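Local structure of glucan-binding protein C, GbpC (Streptococcus mutans UA159, 5UQZ) at residues Tyr35-Ala40 with Ala274-Asp279; Asp266-Ala271 with Asp282-Val287; Gly56-Ala61 with Val335-Asp340. The protein probably binds glucan at the streptococcal cell wall and mediates both sucrose-dependent and sucrose-independent adherence, its central domain holding a calcium ion. All blocks are in the same frame, centred on the assembly; numbering follows the deposited sequence. Where two conformers were deposited one is given.

Contact 1: Tyr35-Ala40 with Ala274-Asp279; sequences YEAQKA and ATFNGD
The ring of F276 meets the helical residues A37 and Q38 obliquely at its far end, where CZ and CE1 do the touching, while one face of the same ring carries the methyl CG2 of T275, 3.5 Å above the plane and offset toward the rim. Y300 meets the ring edge-to-face, and F276 also touches Y299. This is the joint between the long N-terminal helix 3-51, predicted to be a coiled coil over residues 18-45, and the loop that joins strands 260-263 and 303-306 of the beta-supersandwich domain. The contact is small, 135 Å² in all, and its closest approaches are between carbon atoms. The CB of A37 is directed toward the loop: it lies 3.6 Å from CG2 of T275 and 4.0 Å from CZ of F276, so the alanine sits against two neighbouring loop residues at once. CG2 of T275 can serve both F276 and A37 because it stands anti to its own backbone N (chi1 -56°, measured to OG1). Beside A37, one residue further along the helix, Q38 runs extended beyond CG past the end of the phenyl ring, its amide plane 81° from the ring plane. T275 N is also hydrogen-bonded to Y300 OH. On the helix, Y35 points away from the loop and bonds through OH to the backbone of G342 in the C-terminal tail, so the helix is flanked by two separate parts of the chain. The nearest approach of Q38 to the aromatic ring is its CG, 3.6 Å from CZ of F276.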
loop_
_atom_site.group_PDB
_atom_site.type_symbol
_atom_site.label_atom_id
_atom_site.label_comp_id
_atom_site.label_asym_id
_atom_site.label_seq_id
_atom_site.Cartn_x
_atom_site.Cartn_y
_atom_site.Cartn_z
ATOM N N TYR A 35 21.399 4.155 1.952
ATOM C CA TYR A 35 21.530 5.277 2.865
ATOM C C TYR A 35 21.600 6.587 2.099
ATOM O O TYR A 35 20.955 7.579 2.467
ATOM C CB TYR A 35 22.806 5.102 3.701
ATOM C CG TYR A 35 23.070 6.297 4.552
ATOM C CD1 TYR A 35 22.446 6.445 5.789
ATOM C CD2 TYR A 35 23.892 7.312 4.101
ATOM C CE1 TYR A 35 22.678 7.531 6.562
ATOM C CE2 TYR A 35 24.110 8.452 4.878
ATOM C CZ TYR A 35 23.484 8.542 6.097
ATOM O OH TYR A 35 23.701 9.629 6.913
ATOM N N GLU A 36 22.411 6.633 1.035
ATOM C CA GLU A 36 22.540 7.881 0.306
ATOM C C GLU A 36 21.212 8.287 -0.315
ATOM O O GLU A 36 20.870 9.483 -0.351
ATOM C CB GLU A 36 23.642 7.776 -0.738
ATOM C CG GLU A 36 25.052 7.608 -0.146
ATOM C CD GLU A 36 25.500 8.774 0.728
ATOM O OE1 GLU A 36 25.020 9.912 0.548
ATOM O OE2 GLU A 36 26.392 8.553 1.583
ATOM N N ALA A 37 20.439 7.309 -0.827
ATOM C CA ALA A 37 19.132 7.665 -1.377
ATOM C C ALA A 37 18.177 8.154 -0.293
ATOM O O ALA A 37 17.485 9.179 -0.468
ATOM C CB ALA A 37 18.559 6.439 -2.060
ATOM N N GLN A 38 18.149 7.472 0.851
ATOM C CA GLN A 38 17.254 7.895 1.925
ATOM C C GLN A 38 17.655 9.251 2.464
ATOM O O GLN A 38 16.793 10.098 2.750
ATOM C CB GLN A 38 17.312 6.903 3.073
ATOM C CG GLN A 38 16.675 5.594 2.774
ATOM C CD GLN A 38 16.873 4.601 3.877
ATOM O OE1 GLN A 38 17.666 3.650 3.758
ATOM N NE2 GLN A 38 16.145 4.797 4.945
ATOM N N LYS A 39 18.965 9.461 2.619
ATOM C CA LYS A 39 19.428 10.734 3.152
ATOM C C LYS A 39 19.068 11.880 2.211
ATOM O O LYS A 39 18.616 12.934 2.655
ATOM C CB LYS A 39 20.937 10.658 3.355
ATOM C CG LYS A 39 21.508 11.920 3.972
ATOM C CD LYS A 39 21.112 12.079 5.440
ATOM C CE LYS A 39 21.979 13.137 6.185
ATOM N NZ LYS A 39 21.424 13.427 7.527
ATOM N N ALA A 40 19.266 11.699 0.897
ATOM C CA ALA A 40 18.925 12.751 -0.054
ATOM C C ALA A 40 17.441 13.066 -0.001
ATOM O O ALA A 40 17.058 14.238 -0.040
ATOM C CB ALA A 40 19.310 12.324 -1.461
ATOM N N ALA A 274 15.311 -0.843 -9.280
ATOM C CA ALA A 274 14.729 -0.124 -8.151
ATOM C C ALA A 274 15.814 0.232 -7.138
ATOM O O ALA A 274 16.843 -0.440 -7.004
ATOM C CB ALA A 274 13.712 -1.018 -7.454
ATOM N N THR A 275 15.555 1.299 -6.380
ATOM C CA THR A 275 16.513 1.719 -5.349
ATOM C C THR A 275 16.465 0.832 -4.120
ATOM O O THR A 275 17.499 0.629 -3.459
ATOM C CB THR A 275 16.232 3.169 -4.972
ATOM O OG1 THR A 275 16.277 3.965 -6.162
ATOM C CG2 THR A 275 17.210 3.692 -3.904
ATOM N N PHE A 276 15.290 0.328 -3.797
ATOM C CA PHE A 276 15.063 -0.529 -2.648
ATOM C C PHE A 276 14.278 -1.734 -3.126
ATOM O O PHE A 276 13.434 -1.602 -4.020
ATOM C CB PHE A 276 14.237 0.200 -1.568
ATOM C CG PHE A 276 14.826 1.514 -1.160
ATOM C CD1 PHE A 276 15.873 1.598 -0.242
ATOM C CD2 PHE A 276 14.318 2.690 -1.657
ATOM C CE1 PHE A 276 16.405 2.855 0.127
ATOM C CE2 PHE A 276 14.846 3.929 -1.303
ATOM C CZ PHE A 276 15.880 4.026 -0.404
ATOM N N ASN A 277 14.490 -2.892 -2.500
ATOM C CA ASN A 277 13.594 -4.022 -2.745
ATOM C C ASN A 277 12.297 -3.825 -1.981
ATOM O O ASN A 277 12.299 -3.411 -0.819
ATOM C CB ASN A 277 14.248 -5.318 -2.282
ATOM C CG ASN A 277 15.359 -5.753 -3.213
ATOM O OD1 ASN A 277 15.189 -5.757 -4.441
ATOM N ND2 ASN A 277 16.500 -6.134 -2.644
ATOM N N GLY A 278 11.185 -4.164 -2.625
ATOM C CA GLY A 278 9.891 -4.074 -2.007
ATOM C C GLY A 278 9.503 -5.264 -1.162
ATOM O O GLY A 278 8.705 -5.102 -0.228
ATOM N N ASP A 279 10.005 -6.456 -1.513
ATOM C CA ASP A 279 9.541 -7.718 -0.938
ATOM C C ASP A 279 10.203 -7.962 0.406
ATOM O O ASP A 279 11.278 -7.419 0.715
ATOM C CB ASP A 279 9.935 -8.955 -1.762
ATOM C CG ASP A 279 9.249 -9.061 -3.110
ATOM O OD1 ASP A 279 8.324 -8.294 -3.413
ATOM O OD2 ASP A 279 9.647 -10.004 -3.883
#

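Contact 2: Asp266-Ala271 with Asp282-Val287; sequences DNQYKA and DGWDAV
Beside the calcium site formed by S224, N226 and E237, two limbs of one long loop are joined by the indole of W284, in a type I beta turn from G283 to A286. Its NE1 donates to the backbone O of N267 at 2.7 Å. The bond is short but bent (138° at the hydrogen), and the acceptor lies 22° out of the indole plane. CB of D285 lies 3.6 Å above one face of the W284 ring, toward the rim. The amide of N267 stands at 69° to the indole, with OD1 3.7 Å from CZ2 of W284; that OD1 accepts from H227 N. A water links the limbs again, accepting from NE2 of Q268 at 3.0 Å and donating to OD2 of D285 at 2.7 Å; the same NE2 also bonds OD1 of D279. Both side chains also bond ND2 of the calcium ligand N226, while D285 OD1 bonds S224, making them second-shell residues that probably help to orient the ligands. The first limb is folded by D266, whose OD1 accepts from Q268 N, an Asx turn, and from Y269 N. Strand 227-230 lies alongside, W228 touching D266 and Q268, while K270 reaches across to a salt bridge with E34 of helix 3-51.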
loop_
_atom_site.group_PDB
_atom_site.type_symbol
_atom_site.label_atom_id
_atom_site.label_comp_id
_atom_site.label_asym_id
_atom_site.label_seq_id
_atom_site.Cartn_x
_atom_site.Cartn_y
_atom_site.Cartn_z
ATOM N N ASP A 266 9.988 -0.089 -12.849
ATOM C CA ASP A 266 9.924 -1.051 -11.754
ATOM C C ASP A 266 10.455 -0.404 -10.483
ATOM O O ASP A 266 11.520 0.217 -10.498
ATOM C CB ASP A 266 10.740 -2.277 -12.169
ATOM C CG ASP A 266 10.753 -3.419 -11.119
ATOM O OD1 ASP A 266 11.203 -3.176 -9.992
ATOM O OD2 ASP A 266 10.382 -4.586 -11.414
ATOM N N ASN A 267 9.692 -0.515 -9.401
ATOM C CA ASN A 267 10.132 -0.021 -8.101
ATOM C C ASN A 267 10.166 -1.140 -7.077
ATOM O O ASN A 267 10.262 -0.880 -5.875
ATOM C CB ASN A 267 9.258 1.138 -7.622
ATOM C CG ASN A 267 7.812 0.750 -7.377
ATOM O OD1 ASN A 267 7.457 -0.427 -7.452
ATOM N ND2 ASN A 267 6.973 1.742 -7.080
ATOM N N GLN A 268 10.135 -2.398 -7.550
ATOM C CA GLN A 268 10.019 -3.547 -6.656
ATOM C C GLN A 268 11.326 -4.311 -6.448
ATOM O O GLN A 268 11.533 -4.866 -5.357
ATOM C CB GLN A 268 9.004 -4.543 -7.246
ATOM C CG GLN A 268 8.553 -5.618 -6.259
ATOM C CD GLN A 268 7.516 -5.101 -5.262
ATOM O OE1 GLN A 268 6.745 -4.199 -5.568
ATOM N NE2 GLN A 268 7.502 -5.662 -4.066
ATOM N N TYR A 269 12.190 -4.389 -7.468
ATOM C CA TYR A 269 13.409 -5.196 -7.392
ATOM C C TYR A 269 14.611 -4.364 -7.771
ATOM O O TYR A 269 14.654 -3.784 -8.862
ATOM C CB TYR A 269 13.297 -6.392 -8.391
ATOM C CG TYR A 269 12.228 -7.373 -7.933
ATOM C CD1 TYR A 269 12.447 -8.205 -6.835
ATOM C CD2 TYR A 269 10.983 -7.427 -8.568
ATOM C CE1 TYR A 269 11.441 -9.041 -6.351
ATOM C CE2 TYR A 269 9.977 -8.282 -8.100
ATOM C CZ TYR A 269 10.212 -9.063 -6.992
ATOM O OH TYR A 269 9.228 -9.896 -6.511
ATOM N N LYS A 270 15.610 -4.356 -6.888
ATOM C CA LYS A 270 16.892 -3.761 -7.250
ATOM C C LYS A 270 17.436 -4.383 -8.530
ATOM O O LYS A 270 18.098 -3.704 -9.317
ATOM C CB LYS A 270 17.887 -3.938 -6.104
ATOM C CG LYS A 270 17.507 -3.138 -4.867
ATOM C CD LYS A 270 18.644 -3.280 -3.854
ATOM C CE LYS A 270 18.375 -2.606 -2.562
ATOM N NZ LYS A 270 19.653 -2.773 -1.744
ATOM N N ALA A 271 17.191 -5.678 -8.754
ATOM C CA ALA A 271 17.682 -6.330 -9.968
ATOM C C ALA A 271 17.094 -5.710 -11.221
ATOM O O ALA A 271 17.657 -5.858 -12.315
ATOM C CB ALA A 271 17.339 -7.824 -9.945
ATOM N N ASP A 282 12.030 -6.887 5.271
ATOM C CA ASP A 282 12.845 -5.679 5.223
ATOM C C ASP A 282 12.564 -4.819 4.002
ATOM O O ASP A 282 13.230 -3.791 3.812
ATOM C CB ASP A 282 14.335 -6.034 5.285
ATOM C CG ASP A 282 14.694 -6.801 6.536
ATOM O OD1 ASP A 282 14.034 -6.587 7.575
ATOM O OD2 ASP A 282 15.643 -7.615 6.480
ATOM N N GLY A 283 11.586 -5.177 3.196
ATOM C CA GLY A 283 11.348 -4.432 1.985
ATOM C C GLY A 283 10.559 -3.169 2.246
ATOM O O GLY A 283 9.877 -3.022 3.276
ATOM N N TRP A 284 10.613 -2.256 1.274
ATOM C CA TRP A 284 9.942 -0.967 1.466
ATOM C C TRP A 284 8.429 -1.106 1.597
ATOM O O TRP A 284 7.788 -0.205 2.150
ATOM C CB TRP A 284 10.318 0.033 0.357
ATOM C CG TRP A 284 9.856 -0.302 -1.028
ATOM C CD1 TRP A 284 10.622 -0.801 -2.034
ATOM C CD2 TRP A 284 8.517 -0.116 -1.580
ATOM N NE1 TRP A 284 9.846 -0.991 -3.169
ATOM C CE2 TRP A 284 8.564 -0.560 -2.908
ATOM C CE3 TRP A 284 7.304 0.391 -1.080
ATOM C CZ2 TRP A 284 7.446 -0.542 -3.725
ATOM C CZ3 TRP A 284 6.214 0.407 -1.879
ATOM C CH2 TRP A 284 6.266 -0.058 -3.200
ATOM N N ASP A 285 7.843 -2.198 1.087
ATOM C CA ASP A 285 6.395 -2.364 1.037
ATOM C C ASP A 285 5.901 -3.272 2.137
ATOM O O ASP A 285 4.731 -3.650 2.122
ATOM C CB ASP A 285 5.990 -2.904 -0.342
ATOM C CG ASP A 285 4.498 -2.750 -0.621
ATOM O OD1 ASP A 285 3.867 -1.768 -0.195
ATOM O OD2 ASP A 285 3.957 -3.647 -1.323
ATOM N N ALA A 286 6.739 -3.591 3.114
ATOM C CA ALA A 286 6.295 -4.482 4.179
ATOM C C ALA A 286 5.221 -3.796 5.001
ATOM O O ALA A 286 5.340 -2.614 5.332
ATOM C CB ALA A 286 7.476 -4.829 5.092
ATOM N N VAL A 287 4.201 -4.556 5.380
ATOM C CA VAL A 287 3.082 -3.991 6.124
ATOM C C VAL A 287 2.686 -4.944 7.239
ATOM O O VAL A 287 2.883 -6.161 7.149
ATOM C CB VAL A 287 1.863 -3.639 5.223
ATOM C CG1 VAL A 287 2.251 -2.607 4.155
ATOM C CG2 VAL A 287 1.271 -4.894 4.573
HETATM O O HOH W 1 5.237 -5.910 -2.166
#

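Contact 3: Gly56-Ala61 with Val335-Asp340; sequences GRVEKA and VAVPKD
Where the chain leaves the long N-terminal helix for the beta-supersandwich domain, the short helix 57-60 packs on the segment 335-340, which leads from strand 325-329 toward the C-terminal tail. The contact is a small apolar cluster of three valines, burying 105 Å² over both sides, and V58 is the residue contributed by the helix. Its CG1 reaches V335 and V337 together, meeting each tip to tip: it lies 3.8 Å from CG1 of V335 and 3.8 Å from CG1 of V337. That branch is directed between them because it stands anti to the backbone N of V58 (chi1 174°). The second branch, CG2, has a looser approach to the same V335 methyl, at 4.1 Å. On the extended segment, V335 and V337 are two residues apart and both turn toward the helix, while A336 between them points away and touches S223 and A302. V337 places its CG1 beside its own backbone N (chi1 -64°), which brings this methyl to V58. Y45 of helix 3-51 also touches V58 and V337, and I219 of strand 219-222 and I249 both touch V335. The short helix is held separately by R57, whose NH2 bonds the carbonyl of N216 and the hydroxyl of T306. With branched methyls meeting across the two segments and the polar bonds of R57 lying elsewhere, the interface rests on van der Waals packing and the burial of carbon, without a polar pair between the segments.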
loop_
_atom_site.group_PDB
_atom_site.type_symbol
_atom_site.label_atom_id
_atom_site.label_comp_id
_atom_site.label_asym_id
_atom_site.label_seq_id
_atom_site.Cartn_x
_atom_site.Cartn_y
_atom_site.Cartn_z
ATOM N N GLY A 56 6.007 20.337 1.140
ATOM C CA GLY A 56 5.923 20.660 2.547
ATOM C C GLY A 56 4.502 20.688 3.077
ATOM O O GLY A 56 4.315 20.639 4.298
ATOM N N ARG A 57 3.505 20.727 2.184
ATOM C CA ARG A 57 2.131 20.713 2.653
ATOM C C ARG A 57 1.780 19.453 3.420
ATOM O O ARG A 57 0.848 19.489 4.218
ATOM C CB ARG A 57 1.191 20.861 1.448
ATOM C CG ARG A 57 1.124 22.276 0.933
ATOM C CD ARG A 57 0.306 22.427 -0.361
ATOM N NE ARG A 57 -0.988 21.710 -0.302
ATOM C CZ ARG A 57 -2.062 22.044 0.416
ATOM N NH1 ARG A 57 -2.061 23.203 1.084
ATOM N NH2 ARG A 57 -3.126 21.269 0.443
ATOM N N VAL A 58 2.507 18.350 3.234
ATOM C CA VAL A 58 2.202 17.151 4.035
ATOM C C VAL A 58 2.247 17.470 5.523
ATOM O O VAL A 58 1.402 17.009 6.304
ATOM C CB VAL A 58 3.169 16.002 3.706
ATOM C CG1 VAL A 58 2.946 14.820 4.647
ATOM C CG2 VAL A 58 3.017 15.590 2.258
ATOM N N GLU A 59 3.255 18.237 5.940
ATOM C CA GLU A 59 3.368 18.670 7.321
ATOM C C GLU A 59 2.594 19.967 7.578
ATOM O O GLU A 59 1.872 20.092 8.573
ATOM C CB GLU A 59 4.858 18.847 7.652
ATOM C CG GLU A 59 5.137 19.108 9.103
ATOM C CD GLU A 59 6.578 18.831 9.475
ATOM O OE1 GLU A 59 7.173 17.872 8.933
ATOM O OE2 GLU A 59 7.101 19.576 10.325
ATOM N N LYS A 60 2.719 20.937 6.684
ATOM C CA LYS A 60 2.236 22.275 7.001
ATOM C C LYS A 60 0.730 22.418 6.853
ATOM O O LYS A 60 0.154 23.302 7.508
ATOM C CB LYS A 60 2.991 23.308 6.152
ATOM C CG LYS A 60 4.482 23.411 6.508
ATOM C CD LYS A 60 5.265 24.427 5.598
ATOM C CE LYS A 60 4.826 25.875 5.816
ATOM N NZ LYS A 60 5.242 26.341 7.171
ATOM N N ALA A 61 0.118 21.659 5.950
ATOM C CA ALA A 61 -1.280 21.887 5.632
ATOM C C ALA A 61 -2.191 20.832 6.242
ATOM O O ALA A 61 -3.408 20.947 6.094
ATOM C CB ALA A 61 -1.516 21.891 4.134
ATOM N N VAL A 335 0.466 9.742 5.533
ATOM C CA VAL A 335 1.303 9.898 4.356
ATOM C C VAL A 335 2.701 9.372 4.641
ATOM O O VAL A 335 3.290 9.670 5.682
ATOM C CB VAL A 335 1.303 11.381 3.945
ATOM C CG1 VAL A 335 2.229 11.611 2.732
ATOM C CG2 VAL A 335 -0.123 11.873 3.651
ATOM N N ALA A 336 3.254 8.613 3.691
ATOM C CA ALA A 336 4.594 8.034 3.793
ATOM C C ALA A 336 5.604 9.049 3.248
ATOM O O ALA A 336 5.647 9.309 2.038
ATOM C CB ALA A 336 4.633 6.751 2.963
ATOM N N VAL A 337 6.429 9.586 4.140
ATOM C CA VAL A 337 7.450 10.578 3.765
ATOM C C VAL A 337 8.826 10.037 4.120
ATOM O O VAL A 337 8.956 9.130 4.959
ATOM C CB VAL A 337 7.210 11.946 4.439
ATOM C CG1 VAL A 337 5.896 12.541 3.942
ATOM C CG2 VAL A 337 7.263 11.803 5.947
ATOM N N PRO A 338 9.882 10.568 3.516
ATOM C CA PRO A 338 11.233 10.141 3.926
ATOM C C PRO A 338 11.496 10.480 5.386
ATOM O O PRO A 338 11.079 11.527 5.878
ATOM C CB PRO A 338 12.146 10.963 3.027
ATOM C CG PRO A 338 11.350 11.650 2.072
ATOM C CD PRO A 338 9.902 11.577 2.434
ATOM N N LYS A 339 12.257 9.601 6.042
ATOM C CA LYS A 339 12.566 9.722 7.459
ATOM C C LYS A 339 14.082 9.768 7.617
ATOM O O LYS A 339 14.858 9.571 6.658
ATOM C CB LYS A 339 12.031 8.510 8.231
ATOM C CG LYS A 339 10.583 8.198 8.021
ATOM C CD LYS A 339 9.683 9.185 8.604
ATOM C CE LYS A 339 8.244 8.815 8.287
ATOM N NZ LYS A 339 7.315 9.742 8.997
ATOM N N ASP A 340 14.511 10.023 8.847
ATOM C CA ASP A 340 15.928 10.149 9.126
ATOM C C ASP A 340 16.578 8.772 9.044
ATOM O O ASP A 340 16.218 7.878 9.820
ATOM C CB ASP A 340 16.027 10.694 10.556
ATOM C CG ASP A 340 17.445 10.953 10.993
ATOM O OD1 ASP A 340 18.407 10.578 10.311
ATOM O OD2 ASP A 340 17.594 11.543 12.092
#

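Contacts 1 and 2 are neighbours on one loop, their centres 9 Å apart: D279 of contact 1 bonds Q268 NE2 through OD1 (2.8 Å) and Y269 OH through OD2 (2.7 Å), and G278 CA packs on W284 NE1 at 3.3 Å. Contact 3 lies about 17 Å from contact 1 and 21 Å from contact 2, centre to centre, and touches neither; helix 3-51 bridges the distance, since it carries 35-40 and supplies Y45 to the valines. Calcium is nearest contact 2, about 6 Å from the W284 side chain, and the Q268 side chain is about 3 Å from that of N226; F276 is about 11 Å from N226 and V335 about 12 Å from S224, between side chains.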